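Local coordinates for nucleocapsid (Crimean-congo hemorrhagic fever virus, PDB 4AKL), which binds single- and double-stranded RNA, probably helps package the viral genome, and is likely to cut double-stranded DNA without sequence preference, at residues S65-A70 and K411-L416; R175-I180 and N475-N480; Q329-L334 and G383-M388; K343-L348 and A364-Q369. One frame throughout, in Å; residues are numbered along the deposited sequence.

From the N terminus, the chain opens interaction 1 at 65-70 on helix 56-71 and interaction 2 at 175-180 on helix 163-181. Interactions 3 and 4 open at 329-334 and 343-348, on two successive helices. Interaction 4 closes first, at 364-369, and interaction 3 closes around it at 383-388. Interaction 1 closes at 411-416 and encloses both. Interaction 2 closes last, at 475-480, so it crosses interaction 1 and encloses 3 and 4. F330, L334 and I385 of interaction 3 pack on M344, A347 and L348 of interaction 4. Interactions 1 and 3 meet at the K411-E387 salt bridge. Interactions 1 and 2 tie early helices to late parts; 3 and 4 join elements between 329 and 388.

Interaction 1. Residues S65-A70 and K411-L416; sequences SALVEA and KSILNL
A70 and I413 mark the closest approach of the two backbones, with their CA atoms 7.3 Å apart. S65-A70 is a piece of helix 56-71. K411-N415 belongs to a 3-10 segment that begins earlier, in the loop between helices 385-392 and 425-440. Its winding shows in the bond from L414 N to K411 O, 3.0 Å, and in that from L416 N to I413 O, 2.9 Å. No hydrogen bond joins the two segments. The contact is apolar and light, and I413 carries it. The I413 side chain is extended beyond CB (chi2 160°), which puts CD1 out in front, facing the helix. I413 CD1 lies 4.4 Å from A70 CB. The same methyl lies 4.5 Å from L67 CD1, one branch of a leucine one helical turn earlier. These spacings are at the long end of van der Waals contact. Other helices complete the surroundings. I413 also packs on L433 of helix 425-440 and L454 of helix 450-460, while A70 and L416 both rest on T429. N415 anchors the turn to S33 and C74. This is helix-against-turn packing in the globular body of a nairovirus nucleocapsid, where N-terminal and C-terminal parts meet.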
# COMPACT_ATOMS: atom_id res chain seq x y z
N SER A 65 -9.75 11.60 -19.69
CA SER A 65 -11.22 11.66 -19.78
C SER A 65 -11.85 10.30 -19.54
O SER A 65 -12.90 10.21 -18.88
CB SER A 65 -11.72 12.14 -21.16
OG SER A 65 -11.34 13.44 -21.44
N ALA A 66 -11.24 9.25 -20.08
CA ALA A 66 -11.70 7.88 -19.85
C ALA A 66 -11.70 7.54 -18.35
O ALA A 66 -12.61 6.97 -17.85
CB ALA A 66 -10.84 6.87 -20.61
N LEU A 67 -10.62 7.93 -17.69
CA LEU A 67 -10.41 7.61 -16.28
C LEU A 67 -11.44 8.34 -15.38
O LEU A 67 -12.02 7.75 -14.42
CB LEU A 67 -8.98 7.98 -15.95
CG LEU A 67 -8.43 7.69 -14.57
CD1 LEU A 67 -8.60 6.19 -14.21
CD2 LEU A 67 -6.96 8.12 -14.55
N VAL A 68 -11.68 9.62 -15.69
CA VAL A 68 -12.74 10.34 -14.99
C VAL A 68 -14.12 9.73 -15.24
O VAL A 68 -14.93 9.60 -14.31
CB VAL A 68 -12.74 11.77 -15.33
CG1 VAL A 68 -14.05 12.41 -14.85
CG2 VAL A 68 -11.50 12.38 -14.71
N GLU A 69 -14.36 9.35 -16.48
CA GLU A 69 -15.63 8.73 -16.85
C GLU A 69 -15.80 7.39 -16.13
O GLU A 69 -16.86 7.11 -15.60
CB GLU A 69 -15.71 8.54 -18.35
CG GLU A 69 -17.00 7.82 -18.76
CD GLU A 69 -17.72 8.46 -19.87
OE1 GLU A 69 -17.31 9.60 -20.26
OE2 GLU A 69 -18.70 7.85 -20.37
N ALA A 70 -14.73 6.60 -16.11
CA ALA A 70 -14.71 5.40 -15.35
C ALA A 70 -15.06 5.58 -13.85
O ALA A 70 -15.62 4.68 -13.24
CB ALA A 70 -13.34 4.76 -15.47
N LYS A 411 -8.99 5.19 -7.59
CA LYS A 411 -9.32 4.02 -6.81
C LYS A 411 -10.83 3.83 -6.47
O LYS A 411 -11.19 2.82 -5.82
CB LYS A 411 -8.37 3.93 -5.62
CG LYS A 411 -7.07 3.32 -6.09
CD LYS A 411 -5.98 3.30 -5.10
CE LYS A 411 -4.75 2.69 -5.73
NZ LYS A 411 -3.62 2.85 -4.84
N SER A 412 -11.71 4.76 -6.92
CA SER A 412 -13.11 4.57 -6.78
C SER A 412 -13.54 3.36 -7.57
O SER A 412 -14.56 2.78 -7.25
CB SER A 412 -13.90 5.79 -7.16
OG SER A 412 -13.70 6.83 -6.22
N ILE A 413 -12.75 3.00 -8.59
CA ILE A 413 -12.92 1.74 -9.33
C ILE A 413 -13.02 0.51 -8.44
O ILE A 413 -13.75 -0.43 -8.79
CB ILE A 413 -11.75 1.56 -10.40
CG1 ILE A 413 -12.05 2.38 -11.62
CG2 ILE A 413 -11.68 0.18 -10.91
CD1 ILE A 413 -10.81 2.67 -12.52
N LEU A 414 -12.31 0.48 -7.31
CA LEU A 414 -12.33 -0.65 -6.42
C LEU A 414 -13.68 -0.81 -5.69
O LEU A 414 -13.93 -1.84 -5.11
CB LEU A 414 -11.20 -0.52 -5.38
CG LEU A 414 -9.80 -0.67 -5.95
CD1 LEU A 414 -8.78 -0.42 -4.87
CD2 LEU A 414 -9.61 -2.04 -6.62
N ASN A 415 -14.51 0.24 -5.72
CA ASN A 415 -15.91 0.16 -5.30
C ASN A 415 -16.83 -0.50 -6.35
O ASN A 415 -17.98 -0.81 -6.05
CB ASN A 415 -16.44 1.55 -4.95
CG ASN A 415 -17.74 1.51 -4.19
OD1 ASN A 415 -17.97 0.60 -3.37
ND2 ASN A 415 -18.61 2.47 -4.46
N LEU A 416 -16.35 -0.71 -7.58
CA LEU A 416 -17.16 -1.40 -8.60
C LEU A 416 -17.20 -2.88 -8.25
O LEU A 416 -16.15 -3.43 -7.89
CB LEU A 416 -16.62 -1.25 -10.02
CG LEU A 416 -16.89 0.09 -10.71
CD1 LEU A 416 -16.01 0.23 -11.94
CD2 LEU A 416 -18.39 0.29 -11.07

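Interaction 2. Residues R175-I180 and N475-N480; sequences RRRNLI and NATSAN
R177 reaches from helix 163-181 to N475 and T477. Its CG is anti to the backbone N (chi1 -176°) and the chain stays extended to NE, which carries the guanidinium to the N475 amide. This is the closer part of the contact. The amide lies over one face of the guanidinium, with the two planes 30° apart. N475 ND2 sits over the centre of the group, 4.1 Å above its plane. N475 OD1 is 3.5 Å from R177 NE, but the angle is poor and no hydrogen bond forms. The segment 475-480 makes a short 3-10 turn and then enters the strand 480-481. There N480 shares backbone hydrogen bonds with A154 and Y156, as part of a small parallel two-stranded sheet. T477 forms the buried side. Its CG2 lies 4.1 Å from R177 CD, and the residue also packs on L170 and I174 of helix 163-181. A476 packs on H456, L459 and V460 of helix 450-460. The solvent side is looser. R177 and N475 are only partly buried, S478 is exposed, and the bond from N475 ND2 to S478 OG, 2.7 Å, is weak, bent to 122°.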
# COMPACT_ATOMS: atom_id res chain seq x y z
N ARG A 175 6.10 -10.54 -16.07
CA ARG A 175 7.31 -10.02 -16.71
C ARG A 175 8.00 -8.96 -15.81
O ARG A 175 9.22 -8.99 -15.64
CB ARG A 175 7.00 -9.39 -18.07
CG ARG A 175 8.21 -8.78 -18.82
CD ARG A 175 7.77 -7.95 -20.01
NE ARG A 175 7.15 -6.68 -19.62
CZ ARG A 175 7.80 -5.54 -19.36
NH1 ARG A 175 9.12 -5.46 -19.44
NH2 ARG A 175 7.10 -4.46 -19.02
N ARG A 176 7.20 -8.04 -15.25
CA ARG A 176 7.70 -6.95 -14.35
C ARG A 176 8.23 -7.50 -13.03
O ARG A 176 9.32 -7.16 -12.59
CB ARG A 176 6.60 -5.88 -14.08
CG ARG A 176 6.32 -4.97 -15.27
CD ARG A 176 4.98 -4.18 -15.11
NE ARG A 176 4.68 -3.51 -16.37
CZ ARG A 176 5.19 -2.35 -16.77
NH1 ARG A 176 6.03 -1.66 -15.99
NH2 ARG A 176 4.86 -1.85 -17.96
N ARG A 177 7.43 -8.34 -12.40
CA ARG A 177 7.78 -8.99 -11.17
C ARG A 177 9.10 -9.75 -11.32
O ARG A 177 9.98 -9.64 -10.46
CB ARG A 177 6.65 -9.92 -10.75
CG ARG A 177 6.80 -10.64 -9.40
CD ARG A 177 5.49 -11.41 -9.04
NE ARG A 177 5.66 -12.16 -7.79
CZ ARG A 177 6.28 -13.34 -7.67
NH1 ARG A 177 6.81 -13.97 -8.74
NH2 ARG A 177 6.38 -13.91 -6.46
N ASN A 178 9.25 -10.51 -12.42
CA ASN A 178 10.49 -11.27 -12.68
C ASN A 178 11.71 -10.42 -12.93
O ASN A 178 12.81 -10.79 -12.52
CB ASN A 178 10.32 -12.23 -13.86
CG ASN A 178 9.47 -13.44 -13.52
OD1 ASN A 178 8.97 -13.59 -12.40
ND2 ASN A 178 9.29 -14.29 -14.50
N LEU A 179 11.54 -9.29 -13.62
CA LEU A 179 12.61 -8.31 -13.77
C LEU A 179 13.05 -7.79 -12.41
O LEU A 179 14.24 -7.70 -12.14
CB LEU A 179 12.19 -7.11 -14.66
CG LEU A 179 12.20 -7.28 -16.20
CD1 LEU A 179 11.85 -5.97 -16.93
CD2 LEU A 179 13.54 -7.83 -16.69
N ILE A 180 12.07 -7.44 -11.56
CA ILE A 180 12.36 -6.97 -10.20
C ILE A 180 13.17 -8.03 -9.45
O ILE A 180 14.25 -7.74 -8.98
CB ILE A 180 11.07 -6.58 -9.43
CG1 ILE A 180 10.45 -5.30 -10.03
CG2 ILE A 180 11.37 -6.37 -7.96
CD1 ILE A 180 8.97 -5.11 -9.70
N ASN A 475 0.46 -14.80 -3.65
CA ASN A 475 0.87 -14.13 -4.86
C ASN A 475 -0.40 -13.85 -5.64
O ASN A 475 -1.03 -14.78 -6.19
CB ASN A 475 1.86 -15.03 -5.63
CG ASN A 475 2.35 -14.40 -6.95
OD1 ASN A 475 2.42 -13.16 -7.10
ND2 ASN A 475 2.69 -15.27 -7.92
N ALA A 476 -0.82 -12.58 -5.67
CA ALA A 476 -2.01 -12.18 -6.43
C ALA A 476 -1.96 -12.68 -7.87
O ALA A 476 -2.94 -13.20 -8.39
CB ALA A 476 -2.18 -10.67 -6.41
N THR A 477 -0.78 -12.55 -8.47
CA THR A 477 -0.56 -12.87 -9.89
C THR A 477 -0.61 -14.36 -10.29
O THR A 477 -0.43 -14.68 -11.47
CB THR A 477 0.78 -12.25 -10.35
OG1 THR A 477 0.70 -11.94 -11.76
CG2 THR A 477 1.97 -13.17 -10.07
N SER A 478 -0.83 -15.24 -9.31
CA SER A 478 -1.03 -16.66 -9.53
C SER A 478 -2.49 -17.01 -9.76
O SER A 478 -2.80 -18.14 -10.06
CB SER A 478 -0.52 -17.47 -8.31
OG SER A 478 0.87 -17.31 -8.16
N ALA A 479 -3.39 -16.04 -9.62
CA ALA A 479 -4.82 -16.30 -9.75
C ALA A 479 -5.19 -16.98 -11.07
O ALA A 479 -4.64 -16.66 -12.12
CB ALA A 479 -5.61 -15.04 -9.61
N ASN A 480 -6.11 -17.93 -10.96
CA ASN A 480 -6.75 -18.55 -12.11
C ASN A 480 -7.91 -17.67 -12.60
O ASN A 480 -8.93 -17.53 -11.94
CB ASN A 480 -7.24 -19.98 -11.79
CG ASN A 480 -6.10 -20.96 -11.55
OD1 ASN A 480 -4.98 -20.77 -12.05
ND2 ASN A 480 -6.37 -22.01 -10.79

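Interaction 3. Residues Q329-L334 and G383-M388; sequences QFLFEL and GRISEM
L331 faces I385 and M388, and its CA lies 7.6 Å from that of M388, the shortest CA distance between the segments. The L331 CA-CB bond is directed at helix 385-392. Beyond CB, CG stands beside the backbone N and anti to the carbonyl carbon (chi1 -64°). The branches then part. L331 CD1 goes to the M388 end, 3.7 Å from M388 O and 3.9 Å from M388 CB. It thus rests on backbone as well as side chain. L331 CD2 goes to I385 and lies 3.8 Å from I385 CG2. One turn further along helix 324-336, L334 CD2 reaches that same I385 methyl, also at 3.8 Å. I385 CG2 is therefore shared by two leucines, and both cross the isoleucine at about a right angle. No hydrogen bond links the segments. Neighbouring helices close in around the group: I385 and M388 both touch L359 of helix 355-360, and M388 also packs on W313 and L314 of helix 306-316. Each helix presents two apolar residues three positions apart, L331 with L334 and I385 with M388. This spacing is common in helix-to-helix packing, here inside the largely helical nucleocapsid body.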
# COMPACT_ATOMS: atom_id res chain seq x y z
N GLN A 329 -11.78 20.65 -1.51
CA GLN A 329 -12.37 21.35 -2.64
C GLN A 329 -11.45 21.26 -3.87
O GLN A 329 -11.91 20.98 -4.99
CB GLN A 329 -12.63 22.80 -2.32
CG GLN A 329 -13.60 23.46 -3.32
CD GLN A 329 -15.00 23.02 -3.06
OE1 GLN A 329 -15.43 22.93 -1.89
NE2 GLN A 329 -15.74 22.72 -4.10
N PHE A 330 -10.15 21.48 -3.64
CA PHE A 330 -9.14 21.40 -4.70
C PHE A 330 -9.21 20.04 -5.44
O PHE A 330 -9.22 19.99 -6.67
CB PHE A 330 -7.74 21.59 -4.08
CG PHE A 330 -6.63 21.70 -5.08
CD1 PHE A 330 -6.01 20.60 -5.57
CD2 PHE A 330 -6.16 22.95 -5.49
CE1 PHE A 330 -4.94 20.72 -6.50
CE2 PHE A 330 -5.13 23.08 -6.38
CZ PHE A 330 -4.53 21.93 -6.89
N LEU A 331 -9.26 18.96 -4.67
CA LEU A 331 -9.30 17.62 -5.22
C LEU A 331 -10.62 17.33 -5.90
O LEU A 331 -10.63 16.64 -6.91
CB LEU A 331 -8.98 16.61 -4.15
CG LEU A 331 -7.55 16.70 -3.55
CD1 LEU A 331 -7.42 16.02 -2.17
CD2 LEU A 331 -6.49 16.13 -4.55
N PHE A 332 -11.70 17.87 -5.38
CA PHE A 332 -13.01 17.67 -5.95
C PHE A 332 -13.08 18.28 -7.34
O PHE A 332 -13.55 17.64 -8.24
CB PHE A 332 -14.10 18.30 -5.06
CG PHE A 332 -15.48 18.30 -5.68
CD1 PHE A 332 -16.25 17.15 -5.71
CD2 PHE A 332 -16.01 19.48 -6.23
CE1 PHE A 332 -17.51 17.15 -6.28
CE2 PHE A 332 -17.31 19.52 -6.79
CZ PHE A 332 -18.06 18.36 -6.83
N GLU A 333 -12.60 19.51 -7.48
CA GLU A 333 -12.57 20.21 -8.80
C GLU A 333 -11.78 19.42 -9.79
O GLU A 333 -12.13 19.37 -10.92
CB GLU A 333 -11.96 21.61 -8.69
CG GLU A 333 -12.68 22.52 -7.73
CD GLU A 333 -14.07 22.81 -8.17
OE1 GLU A 333 -14.24 22.98 -9.39
OE2 GLU A 333 -15.00 22.87 -7.33
N LEU A 334 -10.71 18.77 -9.32
CA LEU A 334 -9.79 18.06 -10.18
C LEU A 334 -10.41 16.78 -10.82
O LEU A 334 -10.16 16.45 -11.98
CB LEU A 334 -8.59 17.68 -9.31
CG LEU A 334 -7.17 17.77 -9.79
CD1 LEU A 334 -6.78 19.16 -10.25
CD2 LEU A 334 -6.20 17.29 -8.65
N GLY A 383 1.11 11.63 -9.97
CA GLY A 383 0.20 10.52 -10.10
C GLY A 383 -0.40 10.06 -8.77
O GLY A 383 -1.50 9.54 -8.76
N ARG A 384 0.29 10.27 -7.64
CA ARG A 384 -0.27 9.93 -6.29
C ARG A 384 -1.26 10.94 -5.75
O ARG A 384 -1.93 10.66 -4.78
CB ARG A 384 0.87 9.66 -5.33
CG ARG A 384 1.42 8.23 -5.58
CD ARG A 384 2.66 7.97 -4.79
NE ARG A 384 3.00 6.55 -4.82
CZ ARG A 384 4.01 5.99 -4.19
NH1 ARG A 384 4.84 6.71 -3.42
NH2 ARG A 384 4.18 4.68 -4.34
N ILE A 385 -1.44 12.09 -6.42
CA ILE A 385 -2.45 13.04 -6.02
C ILE A 385 -3.85 12.36 -6.04
O ILE A 385 -4.72 12.67 -5.18
CB ILE A 385 -2.36 14.37 -6.85
CG1 ILE A 385 -1.20 15.27 -6.32
CG2 ILE A 385 -3.64 15.16 -6.79
CD1 ILE A 385 -1.46 16.04 -4.95
N SER A 386 -4.03 11.41 -6.95
CA SER A 386 -5.25 10.61 -7.02
C SER A 386 -5.55 9.79 -5.72
O SER A 386 -6.70 9.55 -5.43
CB SER A 386 -5.23 9.67 -8.26
OG SER A 386 -4.17 8.74 -8.21
N GLU A 387 -4.52 9.41 -4.94
CA GLU A 387 -4.69 8.72 -3.65
C GLU A 387 -5.38 9.66 -2.69
O GLU A 387 -6.36 9.30 -2.06
CB GLU A 387 -3.34 8.30 -3.04
CG GLU A 387 -2.47 7.38 -3.90
CD GLU A 387 -2.94 5.97 -3.88
OE1 GLU A 387 -3.25 5.50 -2.81
OE2 GLU A 387 -2.98 5.31 -4.93
N MET A 388 -4.88 10.89 -2.61
CA MET A 388 -5.53 11.93 -1.81
C MET A 388 -6.92 12.23 -2.34
O MET A 388 -7.84 12.44 -1.55
CB MET A 388 -4.69 13.22 -1.80
CG MET A 388 -3.31 13.06 -1.28
SD MET A 388 -2.38 14.64 -1.18
CE MET A 388 -3.16 15.28 0.26

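Interaction 4. Residues K343-L348 and A364-Q369; sequences KMKKAL and ADDSFQ
K345 points its amino group at D365 and D366, but no salt bridge or hydrogen bond joins the segments. K345 NZ is 4.5 Å from D365 OD1 and 4.4 Å from D366 OD2. Both pairs of opposite charges are beyond salt-bridge distance, so any attraction is probably modest. K345 is nevertheless buried, and the two carboxylates near its amino group probably help to balance its charge. The firmer polar partner of D365 is the backbone of A382, whose N bonds to D365 OD1. The bond ties the carboxylate to the chain just before helix 385-392 and probably helps stabilise its negative charge. The long lysine side chain spans the gap. Its first bond faces the loop, and a bend at chi3 (86°) turns the far end of the chain; K345 NZ comes to 4.3 Å from D365 CB. The segment 364-369 has no regular helix or strand. It is a loop folded on itself, in which A364 O accepts from both S367 N and F368 N, each at 3.1 Å. The contact thus joins helix 341-350 to a connecting loop of the nucleocapsid body, and the CA atoms of K345 and D365 stay 11.1 Å apart. Further out, A364 shares a backbone hydrogen bond with L380, and K345 lies against Y360 of helix 355-360. D366 stands at the exposed margin.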
# COMPACT_ATOMS: atom_id res chain seq x y z
N LYS A 343 -1.19 21.61 -15.34
CA LYS A 343 -2.13 22.57 -14.77
C LYS A 343 -2.43 22.33 -13.30
O LYS A 343 -2.61 23.28 -12.55
CB LYS A 343 -3.46 22.59 -15.57
CG LYS A 343 -3.33 23.20 -16.97
CD LYS A 343 -4.49 22.73 -17.87
CE LYS A 343 -4.51 23.44 -19.22
NZ LYS A 343 -3.14 23.61 -19.84
N MET A 344 -2.51 21.06 -12.87
CA MET A 344 -2.69 20.74 -11.43
C MET A 344 -1.45 21.26 -10.68
O MET A 344 -1.56 21.88 -9.65
CB MET A 344 -2.86 19.24 -11.27
CG MET A 344 -3.11 18.71 -9.91
SD MET A 344 -1.58 18.48 -8.99
CE MET A 344 -1.09 16.96 -9.81
N LYS A 345 -0.27 21.05 -11.24
CA LYS A 345 0.92 21.41 -10.51
C LYS A 345 1.08 22.92 -10.35
O LYS A 345 1.48 23.41 -9.25
CB LYS A 345 2.14 20.75 -11.14
CG LYS A 345 2.21 19.31 -10.83
CD LYS A 345 3.29 18.55 -11.64
CE LYS A 345 4.60 18.61 -10.98
NZ LYS A 345 5.64 17.93 -11.83
N LYS A 346 0.70 23.66 -11.42
CA LYS A 346 0.78 25.11 -11.44
C LYS A 346 -0.22 25.77 -10.49
O LYS A 346 0.03 26.89 -9.96
CB LYS A 346 0.57 25.66 -12.88
CG LYS A 346 1.60 25.11 -13.93
CD LYS A 346 3.05 25.61 -13.72
CE LYS A 346 4.07 24.69 -14.46
NZ LYS A 346 5.51 25.06 -14.16
N ALA A 347 -1.34 25.09 -10.28
CA ALA A 347 -2.37 25.57 -9.38
C ALA A 347 -1.89 25.48 -7.92
O ALA A 347 -2.22 26.36 -7.10
CB ALA A 347 -3.66 24.78 -9.56
N LEU A 348 -1.11 24.44 -7.60
CA LEU A 348 -0.48 24.34 -6.23
C LEU A 348 0.51 25.49 -6.02
O LEU A 348 0.56 26.06 -4.92
CB LEU A 348 0.19 23.00 -6.00
CG LEU A 348 -0.71 21.76 -5.96
CD1 LEU A 348 0.11 20.48 -5.93
CD2 LEU A 348 -1.63 21.82 -4.71
N ALA A 364 8.01 13.98 -5.98
CA ALA A 364 9.30 13.39 -6.37
C ALA A 364 9.45 13.15 -7.89
O ALA A 364 10.42 12.51 -8.34
CB ALA A 364 9.53 12.06 -5.60
N ASP A 365 8.51 13.65 -8.66
CA ASP A 365 8.47 13.34 -10.11
C ASP A 365 9.79 13.56 -10.84
O ASP A 365 10.17 12.76 -11.66
CB ASP A 365 7.38 14.16 -10.83
CG ASP A 365 5.98 13.94 -10.21
OD1 ASP A 365 5.76 14.35 -9.07
OD2 ASP A 365 5.14 13.31 -10.85
N ASP A 366 10.46 14.64 -10.53
CA ASP A 366 11.66 15.04 -11.25
C ASP A 366 12.93 14.76 -10.51
O ASP A 366 14.02 14.93 -11.08
CB ASP A 366 11.59 16.55 -11.56
CG ASP A 366 10.57 16.87 -12.65
OD1 ASP A 366 10.37 16.04 -13.58
OD2 ASP A 366 9.99 17.96 -12.59
N SER A 367 12.81 14.32 -9.25
CA SER A 367 14.00 14.10 -8.40
C SER A 367 14.40 12.60 -8.31
O SER A 367 15.58 12.29 -8.20
CB SER A 367 13.71 14.68 -7.03
OG SER A 367 12.52 14.06 -6.49
N PHE A 368 13.42 11.69 -8.40
CA PHE A 368 13.65 10.24 -8.15
C PHE A 368 14.50 9.59 -9.24
O PHE A 368 14.13 9.59 -10.38
CB PHE A 368 12.28 9.48 -7.94
CG PHE A 368 12.44 8.09 -7.26
CD1 PHE A 368 12.64 7.98 -5.92
CD2 PHE A 368 12.39 6.91 -8.02
CE1 PHE A 368 12.79 6.74 -5.32
CE2 PHE A 368 12.53 5.65 -7.43
CZ PHE A 368 12.73 5.55 -6.10
N GLN A 369 15.63 9.02 -8.84
CA GLN A 369 16.64 8.61 -9.76
C GLN A 369 16.54 7.13 -10.26
O GLN A 369 17.36 6.71 -11.07
CB GLN A 369 18.01 8.87 -9.12
CG GLN A 369 18.28 10.35 -8.91
CD GLN A 369 19.65 10.67 -8.34
OE1 GLN A 369 20.36 9.78 -7.84
NE2 GLN A 369 20.03 11.96 -8.40